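Long-range contact in soluble epoxide hydrolase (Bacillus megaterium, PDB 4INZ), which belongs to the alpha/beta hydrolase fold family, with helices packed around a mostly parallel central beta-sheet: residues 152-158 with 257-263. The protein carries 1 engineered substitution. Sequence-based numbering, arbitrary orientation. Where two conformers were deposited one is given.
Sequences NKNQQKA and PTFMPEN
Met260 lies against one flank of the short helix 153-158, and its side chain can be followed along that helix. CB of Met260 passes 4.1 Å from ND2 of Asn152, and CG of Met260 packs over the start of the helix, 3.7 Å from the backbone N of Gln155; both carbons also lie beside the amide end of the Gln155 side chain. With CG beside the backbone N (chi1 -62°) and a second bend of the same sign at chi2, the chain turns along the helix instead of crossing it. SD of Met260 therefore comes to rest 3.8 Å from CB of Asn154, and CE of Met260 ends 4.0 Å from CB of Ala158, one turn further on. Ala158 CB also sits close to the carbonyl O of Pro257, at 3.2 Å. The segment 257-263 belongs to the loop that follows strand 248-253 of the alpha/beta hydrolase sheet, so the contact ties this loop to the helical region inserted after strand 131-137. Asn152 is the N-cap of the helix: its OD1 accepts from Gln155 N, which approaches from above the carbonyl plane, and more weakly from Asn154 N. At the other end of the same amide, Asn152 ND2 donates to Glu262 OE1 at 3.2 Å through a bent bond (142°) that meets the carboxylate from above its plane, and also to Glu148 of helix 142-151. A water bridges Glu262 OE1, 2.7 Å away, to ND2 of Asn154.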
# COMPACT_ATOMS: atom_id res chain seq x y z
N ASN A 152 -12.99 18.13 0.47
CA ASN A 152 -13.74 17.24 1.34
C ASN A 152 -13.33 17.43 2.80
O ASN A 152 -12.25 17.02 3.20
CB ASN A 152 -13.52 15.79 0.91
CG ASN A 152 -14.40 14.80 1.65
OD1 ASN A 152 -14.80 15.03 2.80
ND2 ASN A 152 -14.71 13.68 1.00
N LYS A 153 -14.20 18.07 3.58
CA LYS A 153 -13.89 18.34 4.98
C LYS A 153 -13.62 17.07 5.78
O LYS A 153 -12.75 17.05 6.66
CB LYS A 153 -15.01 19.16 5.64
CG LYS A 153 -15.07 20.60 5.14
CD LYS A 153 -13.67 21.16 4.98
CE LYS A 153 -13.65 22.68 4.98
NZ LYS A 153 -12.26 23.19 4.83
N ASN A 154 -14.37 16.01 5.48
CA ASN A 154 -14.18 14.74 6.16
C ASN A 154 -12.80 14.14 5.85
O ASN A 154 -12.16 13.57 6.73
CB ASN A 154 -15.29 13.74 5.79
CG ASN A 154 -16.63 14.10 6.43
OD1 ASN A 154 -16.69 14.72 7.50
ND2 ASN A 154 -17.71 13.69 5.79
N GLN A 155 -12.34 14.29 4.61
CA GLN A 155 -11.04 13.76 4.23
C GLN A 155 -9.92 14.59 4.85
O GLN A 155 -8.87 14.07 5.23
CB GLN A 155 -10.86 13.72 2.72
CG GLN A 155 -9.55 13.08 2.31
CD GLN A 155 -9.41 11.65 2.82
OE1 GLN A 155 -8.53 11.34 3.63
NE2 GLN A 155 -10.29 10.78 2.34
N GLN A 156 -10.15 15.89 4.93
CA GLN A 156 -9.18 16.78 5.55
C GLN A 156 -8.94 16.39 7.01
O GLN A 156 -7.80 16.32 7.47
CB GLN A 156 -9.65 18.23 5.44
CG GLN A 156 -9.54 18.78 4.02
CD GLN A 156 -10.21 20.12 3.86
OE1 GLN A 156 -10.78 20.67 4.80
NE2 GLN A 156 -10.16 20.67 2.64
N LYS A 157 -10.03 16.12 7.73
CA LYS A 157 -9.93 15.68 9.12
C LYS A 157 -9.28 14.31 9.19
O LYS A 157 -8.39 14.08 10.01
CB LYS A 157 -11.32 15.63 9.76
CG LYS A 157 -11.30 15.22 11.23
CD LYS A 157 -12.71 15.15 11.82
CE LYS A 157 -12.70 14.89 13.32
NZ LYS A 157 -12.22 16.07 14.11
N ALA A 158 -9.73 13.40 8.34
CA ALA A 158 -9.21 12.04 8.32
C ALA A 158 -7.71 12.01 8.09
O ALA A 158 -7.02 11.13 8.60
CB ALA A 158 -9.92 11.22 7.24
N PRO A 257 -11.44 4.79 8.34
CA PRO A 257 -11.43 6.15 8.90
C PRO A 257 -10.38 7.06 8.25
O PRO A 257 -10.41 8.27 8.49
CB PRO A 257 -11.06 5.91 10.36
CG PRO A 257 -10.22 4.68 10.33
CD PRO A 257 -10.82 3.81 9.25
N THR A 258 -9.49 6.51 7.44
CA THR A 258 -8.39 7.27 6.86
C THR A 258 -8.67 7.74 5.43
O THR A 258 -8.18 8.79 5.01
CB THR A 258 -7.10 6.43 6.85
OG1 THR A 258 -6.78 6.05 8.20
CG2 THR A 258 -5.95 7.23 6.27
N PHE A 259 -9.43 6.96 4.68
CA PHE A 259 -9.79 7.33 3.32
C PHE A 259 -11.30 7.29 3.14
O PHE A 259 -11.93 6.25 3.31
CB PHE A 259 -9.09 6.43 2.29
CG PHE A 259 -7.59 6.55 2.30
CD1 PHE A 259 -6.96 7.56 1.59
CD2 PHE A 259 -6.82 5.68 3.05
CE1 PHE A 259 -5.58 7.68 1.62
CE2 PHE A 259 -5.44 5.80 3.07
CZ PHE A 259 -4.82 6.80 2.36
N MET A 260 -11.88 8.44 2.81
CA MET A 260 -13.32 8.60 2.69
C MET A 260 -13.84 7.97 1.41
O MET A 260 -13.10 7.83 0.44
CB MET A 260 -13.70 10.08 2.75
CG MET A 260 -13.32 10.77 4.05
SD MET A 260 -14.17 10.09 5.50
CE MET A 260 -12.97 8.92 6.12
N PRO A 261 -15.12 7.58 1.40
CA PRO A 261 -15.69 6.91 0.22
C PRO A 261 -15.62 7.77 -1.04
O PRO A 261 -15.56 7.21 -2.14
CB PRO A 261 -17.15 6.68 0.62
CG PRO A 261 -17.14 6.65 2.10
CD PRO A 261 -16.08 7.62 2.52
N GLU A 262 -15.64 9.10 -0.90
CA GLU A 262 -15.67 9.99 -2.06
C GLU A 262 -14.41 9.90 -2.92
O GLU A 262 -14.38 10.41 -4.05
CB GLU A 262 -15.93 11.44 -1.65
CG GLU A 262 -17.34 11.70 -1.13
CD GLU A 262 -17.53 11.26 0.31
OE1 GLU A 262 -16.52 11.02 1.00
OE2 GLU A 262 -18.69 11.16 0.75
N ASN A 263 -13.36 9.26 -2.40
CA ASN A 263 -12.16 9.04 -3.19
C ASN A 263 -12.48 8.26 -4.46
O ASN A 263 -11.73 8.31 -5.44
CB ASN A 263 -11.09 8.31 -2.37
CG ASN A 263 -10.38 9.23 -1.42
OD1 ASN A 263 -9.45 9.93 -1.81
ND2 ASN A 263 -10.81 9.25 -0.16
O HOH W 1 -16.70 11.82 3.58